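Local atomic coordinates of levoglucosan dehydrogenase (Pseudarthrobacter phenanthrenivorans, PDB entry 6A3F), a protein that oxidises the anhydro sugar levoglucosan to 3-dehydrolevoglucosan with NAD(+) as hydride acceptor, working as a homotetramer of the Gfo/Idh/MocA family. Residues A227-L232 and E400-V405; L175-T180 and F297-T302. All coordinates share one frame; numbering follows the deposited sequence.

Contact 1: A227-L232 and E400-V405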
ATOM      1  N   ALA B 227      14.590  20.780 -23.449  1.00 25.25           N
ATOM      2  CA  ALA B 227      15.966  20.726 -23.002  1.00 25.26           C
ATOM      3  C   ALA B 227      16.106  19.746 -21.826  1.00 25.59           C
ATOM      4  O   ALA B 227      15.163  19.517 -21.099  1.00 25.20           O
ATOM      5  CB  ALA B 227      16.489  22.096 -22.642  1.00 24.31           C
ATOM      6  N   VAL B 228      17.321  19.243 -21.640  1.00 24.19           N
ATOM      7  CA  VAL B 228      17.663  18.358 -20.521  1.00 24.71           C
ATOM      8  C   VAL B 228      18.941  18.809 -19.795  1.00 26.47           C
ATOM      9  O   VAL B 228      19.819  19.509 -20.334  1.00 25.30           O
ATOM     10  CB  VAL B 228      17.822  16.916 -21.040  1.00 22.27           C
ATOM     11  CG1 VAL B 228      16.535  16.357 -21.620  1.00 21.44           C
ATOM     12  CG2 VAL B 228      18.958  16.846 -22.076  1.00 21.66           C
ATOM     13  N   ASN B 229      19.089  18.339 -18.554  1.00 23.00           N
ATOM     14  CA  ASN B 229      20.260  18.599 -17.749  1.00 24.43           C
ATOM     15  C   ASN B 229      20.482  17.382 -16.846  1.00 25.80           C
ATOM     16  O   ASN B 229      19.592  17.026 -16.018  1.00 23.33           O
ATOM     17  CB  ASN B 229      20.110  19.884 -16.935  1.00 26.78           C
ATOM     18  CG  ASN B 229      21.422  20.493 -16.467  1.00 32.99           C
ATOM     19  OD1 ASN B 229      22.321  19.814 -16.002  1.00 39.17           O
ATOM     20  ND2 ASN B 229      21.528  21.801 -16.564  1.00 40.12           N
ATOM     21  N   ALA B 230      21.615  16.694 -17.023  1.00 23.60           N
ATOM     22  CA  ALA B 230      21.706  15.317 -16.539  1.00 23.05           C
ATOM     23  C   ALA B 230      22.995  15.041 -15.771  1.00 25.41           C
ATOM     24  O   ALA B 230      23.991  15.743 -15.869  1.00 24.29           O
ATOM     25  CB  ALA B 230      21.585  14.328 -17.671  1.00 24.78           C
ATOM     26  N   VAL B 231      22.948  13.920 -15.046  1.00 24.05           N
ATOM     27  CA  VAL B 231      24.105  13.323 -14.418  1.00 23.35           C
ATOM     28  C   VAL B 231      24.060  11.822 -14.691  1.00 26.61           C
ATOM     29  O   VAL B 231      23.056  11.184 -14.389  1.00 23.39           O
ATOM     30  CB  VAL B 231      24.173  13.584 -12.896  1.00 24.67           C
ATOM     31  CG1 VAL B 231      25.343  12.827 -12.245  1.00 22.82           C
ATOM     32  CG2 VAL B 231      24.228  15.067 -12.563  1.00 25.85           C
ATOM     33  N   LEU B 232      25.176  11.250 -15.185  1.00 25.58           N
ATOM     34  CA  LEU B 232      25.311   9.803 -15.332  1.00 25.24           C
ATOM     35  C   LEU B 232      26.285   9.258 -14.293  1.00 25.75           C
ATOM     36  O   LEU B 232      27.326   9.847 -14.051  1.00 22.98           O
ATOM     37  CB  LEU B 232      25.833   9.487 -16.732  1.00 26.15           C
ATOM     38  CG  LEU B 232      24.960   9.943 -17.882  1.00 27.01           C
ATOM     39  CD1 LEU B 232      25.753   9.859 -19.180  1.00 29.47           C
ATOM     40  CD2 LEU B 232      23.696   9.107 -17.983  1.00 27.70           C
ATOM     41  N   GLU B 400      28.051  19.294 -18.163  1.00 28.96           N
ATOM     42  CA  GLU B 400      27.404  19.764 -16.967  1.00 30.05           C
ATOM     43  C   GLU B 400      26.558  20.989 -17.271  1.00 27.96           C
ATOM     44  O   GLU B 400      26.540  21.947 -16.511  1.00 33.11           O
ATOM     45  CB  GLU B 400      28.436  19.998 -15.877  1.00 31.98           C
ATOM     46  CG  GLU B 400      29.214  18.741 -15.578  1.00 34.82           C
ATOM     47  CD  GLU B 400      30.185  18.872 -14.418  1.00 42.53           C
ATOM     48  OE1 GLU B 400      30.204  19.931 -13.785  1.00 45.83           O
ATOM     49  OE2 GLU B 400      30.907  17.899 -14.143  1.00 48.36           O
ATOM     50  N   SER B 401      25.745  20.929 -18.304  1.00 27.90           N
ATOM     51  CA  SER B 401      25.001  22.111 -18.655  1.00 31.82           C
ATOM     52  C   SER B 401      23.695  21.701 -19.334  1.00 30.44           C
ATOM     53  O   SER B 401      23.606  20.556 -19.827  1.00 30.37           O
ATOM     54  CB  SER B 401      25.867  23.016 -19.546  1.00 36.41           C
ATOM     55  OG  SER B 401      26.039  22.399 -20.806  1.00 43.01           O
ATOM     56  N   TRP B 402      22.708  22.616 -19.396  1.00 27.15           N
ATOM     57  CA  TRP B 402      21.493  22.358 -20.178  1.00 28.10           C
ATOM     58  C   TRP B 402      21.829  22.115 -21.649  1.00 32.01           C
ATOM     59  O   TRP B 402      22.678  22.802 -22.204  1.00 29.85           O
ATOM     60  CB  TRP B 402      20.473  23.499 -20.048  1.00 29.15           C
ATOM     61  CG  TRP B 402      19.782  23.523 -18.719  1.00 30.36           C
ATOM     62  CD1 TRP B 402      20.178  24.164 -17.578  1.00 30.69           C
ATOM     63  CD2 TRP B 402      18.594  22.784 -18.374  1.00 29.44           C
ATOM     64  NE1 TRP B 402      19.304  23.887 -16.558  1.00 29.55           N
ATOM     65  CE2 TRP B 402      18.316  23.070 -17.020  1.00 29.24           C
ATOM     66  CE3 TRP B 402      17.734  21.937 -19.085  1.00 28.02           C
ATOM     67  CZ2 TRP B 402      17.224  22.511 -16.360  1.00 30.34           C
ATOM     68  CZ3 TRP B 402      16.634  21.418 -18.443  1.00 28.66           C
ATOM     69  CH2 TRP B 402      16.395  21.701 -17.099  1.00 27.74           C
ATOM     70  N   VAL B 403      21.117  21.193 -22.281  1.00 28.13           N
ATOM     71  CA  VAL B 403      21.238  20.966 -23.712  1.00 26.78           C
ATOM     72  C   VAL B 403      19.849  20.912 -24.316  1.00 28.72           C
ATOM     73  O   VAL B 403      18.942  20.231 -23.815  1.00 26.65           O
ATOM     74  CB  VAL B 403      22.011  19.682 -24.018  1.00 24.79           C
ATOM     75  CG1 VAL B 403      22.001  19.319 -25.506  1.00 26.27           C
ATOM     76  CG2 VAL B 403      23.404  19.745 -23.437  1.00 26.77           C
ATOM     77  N   ASP B 404      19.705  21.625 -25.422  1.00 28.50           N
ATOM     78  CA  ASP B 404      18.485  21.566 -26.180  1.00 29.32           C
ATOM     79  C   ASP B 404      18.311  20.281 -26.962  1.00 29.97           C
ATOM     80  O   ASP B 404      19.265  19.666 -27.449  1.00 26.30           O
ATOM     81  CB  ASP B 404      18.383  22.751 -27.149  1.00 32.28           C
ATOM     82  CG  ASP B 404      18.231  24.109 -26.451  1.00 31.85           C
ATOM     83  OD1 ASP B 404      17.811  24.287 -25.266  1.00 35.50           O
ATOM     84  OD2 ASP B 404      18.460  25.079 -27.191  1.00 37.67           O
ATOM     85  N   VAL B 405      17.071  19.834 -27.060  1.00 27.46           N
ATOM     86  CA  VAL B 405      16.775  18.608 -27.780  1.00 27.79           C
ATOM     87  C   VAL B 405      16.152  18.997 -29.114  1.00 28.44           C
ATOM     88  O   VAL B 405      15.075  19.544 -29.133  1.00 36.19           O
ATOM     89  CB  VAL B 405      15.834  17.656 -27.011  1.00 28.02           C
ATOM     90  CG1 VAL B 405      15.703  16.342 -27.765  1.00 27.33           C
ATOM     91  CG2 VAL B 405      16.288  17.395 -25.580  1.00 28.65           C
TER
HETATM   92  O   HOH W   1      23.847  23.389 -15.840  0.50 25.39           O

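Contact 2: L175-T180 and F297-T302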
ATOM      1  N   LEU B 175       1.617  20.417 -15.255  1.00 19.61           N
ATOM      2  CA  LEU B 175       2.662  21.295 -14.768  1.00 20.84           C
ATOM      3  C   LEU B 175       3.990  20.539 -14.623  1.00 21.82           C
ATOM      4  O   LEU B 175       5.051  21.088 -14.947  1.00 19.97           O
ATOM      5  CB  LEU B 175       2.254  21.861 -13.422  1.00 20.06           C
ATOM      6  CG  LEU B 175       0.885  22.504 -13.386  1.00 21.59           C
ATOM      7  CD1 LEU B 175       0.604  23.009 -11.986  1.00 22.29           C
ATOM      8  CD2 LEU B 175       0.782  23.583 -14.472  1.00 21.82           C
ATOM      9  N   SER B 176       3.939  19.322 -14.037  1.00 21.02           N
ATOM     10  CA  SER B 176       5.137  18.677 -13.560  1.00 21.92           C
ATOM     11  C   SER B 176       4.994  17.154 -13.735  1.00 20.34           C
ATOM     12  O   SER B 176       3.921  16.564 -13.550  1.00 17.63           O
ATOM     13  CB  SER B 176       5.416  19.090 -12.128  1.00 20.88           C
ATOM     14  OG  SER B 176       6.767  18.869 -11.752  1.00 23.34           O
ATOM     15  N   PHE B 177       6.109  16.523 -14.165  1.00 18.84           N
ATOM     16  CA  PHE B 177       6.207  15.093 -14.408  1.00 18.86           C
ATOM     17  C   PHE B 177       7.448  14.549 -13.699  1.00 19.63           C
ATOM     18  O   PHE B 177       8.531  15.139 -13.747  1.00 20.50           O
ATOM     19  CB  PHE B 177       6.286  14.793 -15.920  1.00 19.01           C
ATOM     20  CG  PHE B 177       6.621  13.365 -16.313  1.00 20.55           C
ATOM     21  CD1 PHE B 177       7.931  12.914 -16.330  1.00 20.98           C
ATOM     22  CD2 PHE B 177       5.623  12.448 -16.613  1.00 18.20           C
ATOM     23  CE1 PHE B 177       8.222  11.595 -16.647  1.00 21.65           C
ATOM     24  CE2 PHE B 177       5.922  11.151 -16.983  1.00 19.51           C
ATOM     25  CZ  PHE B 177       7.223  10.714 -16.981  1.00 20.77           C
ATOM     26  N   ARG B 178       7.267  13.403 -13.048  1.00 18.28           N
ATOM     27  CA  ARG B 178       8.348  12.641 -12.390  1.00 18.46           C
ATOM     28  C   ARG B 178       8.233  11.235 -12.962  1.00 20.42           C
ATOM     29  O   ARG B 178       7.161  10.641 -12.845  1.00 20.75           O
ATOM     30  CB  ARG B 178       8.244  12.676 -10.849  1.00 19.30           C
ATOM     31  CG  ARG B 178       9.190  11.713 -10.115  1.00 18.80           C
ATOM     32  CD  ARG B 178      10.672  11.989 -10.459  1.00 22.32           C
ATOM     33  NE  ARG B 178      11.584  11.191  -9.649  1.00 19.87           N
ATOM     34  CZ  ARG B 178      12.902  11.247  -9.665  1.00 20.48           C
ATOM     35  NH1 ARG B 178      13.530  12.126 -10.443  1.00 20.10           N
ATOM     36  NH2 ARG B 178      13.561  10.384  -8.904  1.00 19.53           N
ATOM     37  N   GLY B 179       9.295  10.690 -13.539  1.00 18.25           N
ATOM     38  CA  GLY B 179       9.231   9.300 -13.988  1.00 19.98           C
ATOM     39  C   GLY B 179      10.479   8.537 -13.605  1.00 20.15           C
ATOM     40  O   GLY B 179      11.597   9.094 -13.616  1.00 18.13           O
ATOM     41  N   THR B 180      10.291   7.263 -13.192  1.00 18.44           N
ATOM     42  CA  THR B 180      11.462   6.490 -12.771  1.00 19.23           C
ATOM     43  C   THR B 180      11.386   5.078 -13.344  1.00 19.05           C
ATOM     44  O   THR B 180      10.333   4.574 -13.695  1.00 18.23           O
ATOM     45  CB  THR B 180      11.671   6.418 -11.263  1.00 20.13           C
ATOM     46  OG1 THR B 180      10.704   5.553 -10.665  1.00 22.22           O
ATOM     47  CG2 THR B 180      11.776   7.778 -10.601  1.00 19.37           C
ATOM     48  N   PHE B 297       5.367   6.776 -12.727  1.00 18.25           N
ATOM     49  CA  PHE B 297       5.335   8.206 -13.019  1.00 17.39           C
ATOM     50  C   PHE B 297       4.347   8.842 -12.062  1.00 17.50           C
ATOM     51  O   PHE B 297       3.435   8.149 -11.530  1.00 17.53           O
ATOM     52  CB  PHE B 297       4.985   8.478 -14.487  1.00 18.23           C
ATOM     53  CG  PHE B 297       3.681   7.905 -14.977  1.00 18.12           C
ATOM     54  CD1 PHE B 297       2.464   8.529 -14.682  1.00 19.46           C
ATOM     55  CD2 PHE B 297       3.681   6.805 -15.830  1.00 19.07           C
ATOM     56  CE1 PHE B 297       1.276   8.008 -15.180  1.00 19.69           C
ATOM     57  CE2 PHE B 297       2.488   6.324 -16.354  1.00 22.68           C
ATOM     58  CZ  PHE B 297       1.294   6.919 -16.011  1.00 20.12           C
ATOM     59  N   GLU B 298       4.570  10.125 -11.836  1.00 16.20           N
ATOM     60  CA  GLU B 298       3.657  10.935 -11.083  1.00 18.06           C
ATOM     61  C   GLU B 298       3.511  12.236 -11.857  1.00 19.51           C
ATOM     62  O   GLU B 298       4.515  12.868 -12.127  1.00 18.09           O
ATOM     63  CB  GLU B 298       4.160  11.225  -9.675  1.00 19.30           C
ATOM     64  CG  GLU B 298       3.282  12.188  -8.873  1.00 17.96           C
ATOM     65  CD  GLU B 298       3.328  12.070  -7.345  1.00 20.58           C
ATOM     66  OE1 GLU B 298       3.888  11.064  -6.815  1.00 17.70           O
ATOM     67  OE2 GLU B 298       2.728  12.936  -6.653  1.00 19.60           O
ATOM     68  N   ILE B 299       2.284  12.549 -12.201  1.00 18.32           N
ATOM     69  CA  ILE B 299       1.976  13.740 -12.960  1.00 20.21           C
ATOM     70  C   ILE B 299       1.118  14.676 -12.124  1.00 16.90           C
ATOM     71  O   ILE B 299       0.088  14.252 -11.578  1.00 17.72           O
ATOM     72  CB  ILE B 299       1.302  13.408 -14.289  1.00 20.14           C
ATOM     73  CG1 ILE B 299       2.207  12.570 -15.204  1.00 22.95           C
ATOM     74  CG2 ILE B 299       0.860  14.705 -14.953  1.00 23.46           C
ATOM     75  CD1 ILE B 299       1.492  11.955 -16.382  1.00 22.46           C
ATOM     76  N   HIS B 300       1.528  15.951 -12.031  1.00 19.61           N
ATOM     77  CA  HIS B 300       0.707  16.990 -11.323  1.00 17.34           C
ATOM     78  C   HIS B 300       0.101  17.927 -12.374  1.00 18.63           C
ATOM     79  O   HIS B 300       0.844  18.587 -13.113  1.00 18.51           O
ATOM     80  CB  HIS B 300       1.509  17.753 -10.293  1.00 17.94           C
ATOM     81  CG  HIS B 300       2.203  16.881  -9.296  1.00 19.68           C
ATOM     82  ND1 HIS B 300       3.439  17.183  -8.772  1.00 20.15           N
ATOM     83  CD2 HIS B 300       1.827  15.722  -8.736  1.00 18.69           C
ATOM     84  CE1 HIS B 300       3.784  16.222  -7.912  1.00 19.30           C
ATOM     85  NE2 HIS B 300       2.823  15.327  -7.872  1.00 16.49           N
ATOM     86  N   GLY B 301      -1.234  17.915 -12.458  1.00 20.10           N
ATOM     87  CA  GLY B 301      -1.958  18.848 -13.298  1.00 20.84           C
ATOM     88  C   GLY B 301      -2.638  19.925 -12.462  1.00 21.40           C
ATOM     89  O   GLY B 301      -2.708  19.811 -11.235  1.00 19.77           O
ATOM     90  N   THR B 302      -3.247  20.915 -13.125  1.00 20.24           N
ATOM     91  CA  THR B 302      -3.868  22.002 -12.363  1.00 21.39           C
ATOM     92  C   THR B 302      -5.116  21.502 -11.628  1.00 21.29           C
ATOM     93  O   THR B 302      -5.559  22.189 -10.687  1.00 21.66           O
ATOM     94  CB  THR B 302      -4.187  23.208 -13.264  1.00 20.24           C
ATOM     95  OG1 THR B 302      -5.000  22.689 -14.305  1.00 18.57           O
ATOM     96  CG2 THR B 302      -2.933  23.840 -13.818  1.00 21.58           C
TER

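Contact 1: A227-L232 and E400-V405
Asn229 and Trp402 meet where a sheet ends on a short antiparallel edge strand, and their packing shows how a brief backbone pairing can be reinforced by one aromatic side chain. Asn229 lays its CB over the six-membered ring of the indole, 3.6 Å from the ring centroid and 13° off its normal, a CH-pi contact. The amide plane stands almost upright on the ring, 87° away from it. With its CG anti to the backbone N (chi1 -159°), Asn229 reaches across the indole toward the five-membered ring, where its ND2 sits over the ring face, a tight 2.9 Å from Trp402 CD1. The tryptophan in turn brings CE3 to 3.8 Å from Ala227 CB, while Ala227 O lies near the ring plane at the edge.

Backbone pairing holds this cluster in register. Val228 and Val403 form the hydrogen-bonded pair of the antiparallel bridge: Val228 N donates to Val403 O and Val403 N to Val228 O, both at 2.9 Å. Beside it, Ala227 and Asp404 form a non-hydrogen-bonded pair. Val228 CG1 and Val405 CG2 touch at 4.1 Å, both residues buried; Val405 also rests on Ile389 of helix 380-399.

The Glu400 end is looser and wetter. Glu400, the first residue past that helix, has positive phi and its CB points away from 227-232; a water links the two segments, accepting from Asn229 ND2 at 2.9 Å and donating to Glu400 O. Trp402 also packs on Val231 of the second subunit, so the edge of the sheet lies at a subunit interface. Since ND2 and the nearby Trp402 NE1 are both donors, the amide is held by ring packing and water, without a direct hydrogen bond to the indole.

Contact 2: L175-T180 and F297-T302
Phe177 carries its CG anti to the backbone N (chi1 170°), which swings the ring across to strand 294-301, while Ile299, with CG1 beside its own backbone N (chi1 -62°), comes to meet it. The axes of 175-180 and 297-301 run antiparallel, 4.6 Å apart at their closest, at the middle of the large mixed sheet of the C-terminal substrate-binding domain. Phe177 CD2 lies 3.7 Å from Ile299 CG1, and the next atom of the ring, CE2, lies 3.8 Å from Phe297 CB. These side chains share the sheet face covered by helix 206-221, where Phe297 meets Met217 and Leu221. Gly179 faces Phe297 on this side, its bare CA lying next to the Phe177 ring. The levoglucosan-binding Tyr153 is about 8 Å from Phe297, side chain to side chain.

Regular pairing breaks at one end of the segment. Leu175 and Ser176 both face His300 in a classic beta bulge: His300 O takes a firm bond from Leu175 N at 2.9 Å and a weak one from Ser176 N at 3.3 Å. Past the bulge, Leu175 CD2 packs against Thr302 CG2.

The other face, with Ser176, Arg178, Glu298 and His300, is polar and turned to the second subunit. Ser176 OG bonds Glu267 of that subunit, and Glu298 OE1 forms a salt bridge with its Arg291; Arg178 NH1 bonds Ser281 and NH2 pairs with Glu283 in the same chain, with Arg178 of the second subunit close by. His300 NE2 donates to Glu298 OE2 at 2.7 Å, the oxygen nearly in the ring plane but approached from the anti side, 27° out of the carboxylate plane.

Overall arrangement
Contacts 1 and 2 belong to the same mixed sheet and show how place in a sheet shapes chemistry. Contact 2 joins neighbouring strands in its interior, with every touching residue at least partly shielded; contact 1 closes one border, where strand 403-404 is outermost within the chain, and is only partly buried. Their centres lie about 19 Å apart, the contacts do not touch, and their segments alternate along the sequence. The interior pair relies on five backbone bonds, one of them weak, between long strands with one bulge, with an apolar and a polar face; the border relies on two, supplemented by an indole and a water. Both reach the second subunit, contact 1 through packing, contact 2 also through polar bonds from its side chains.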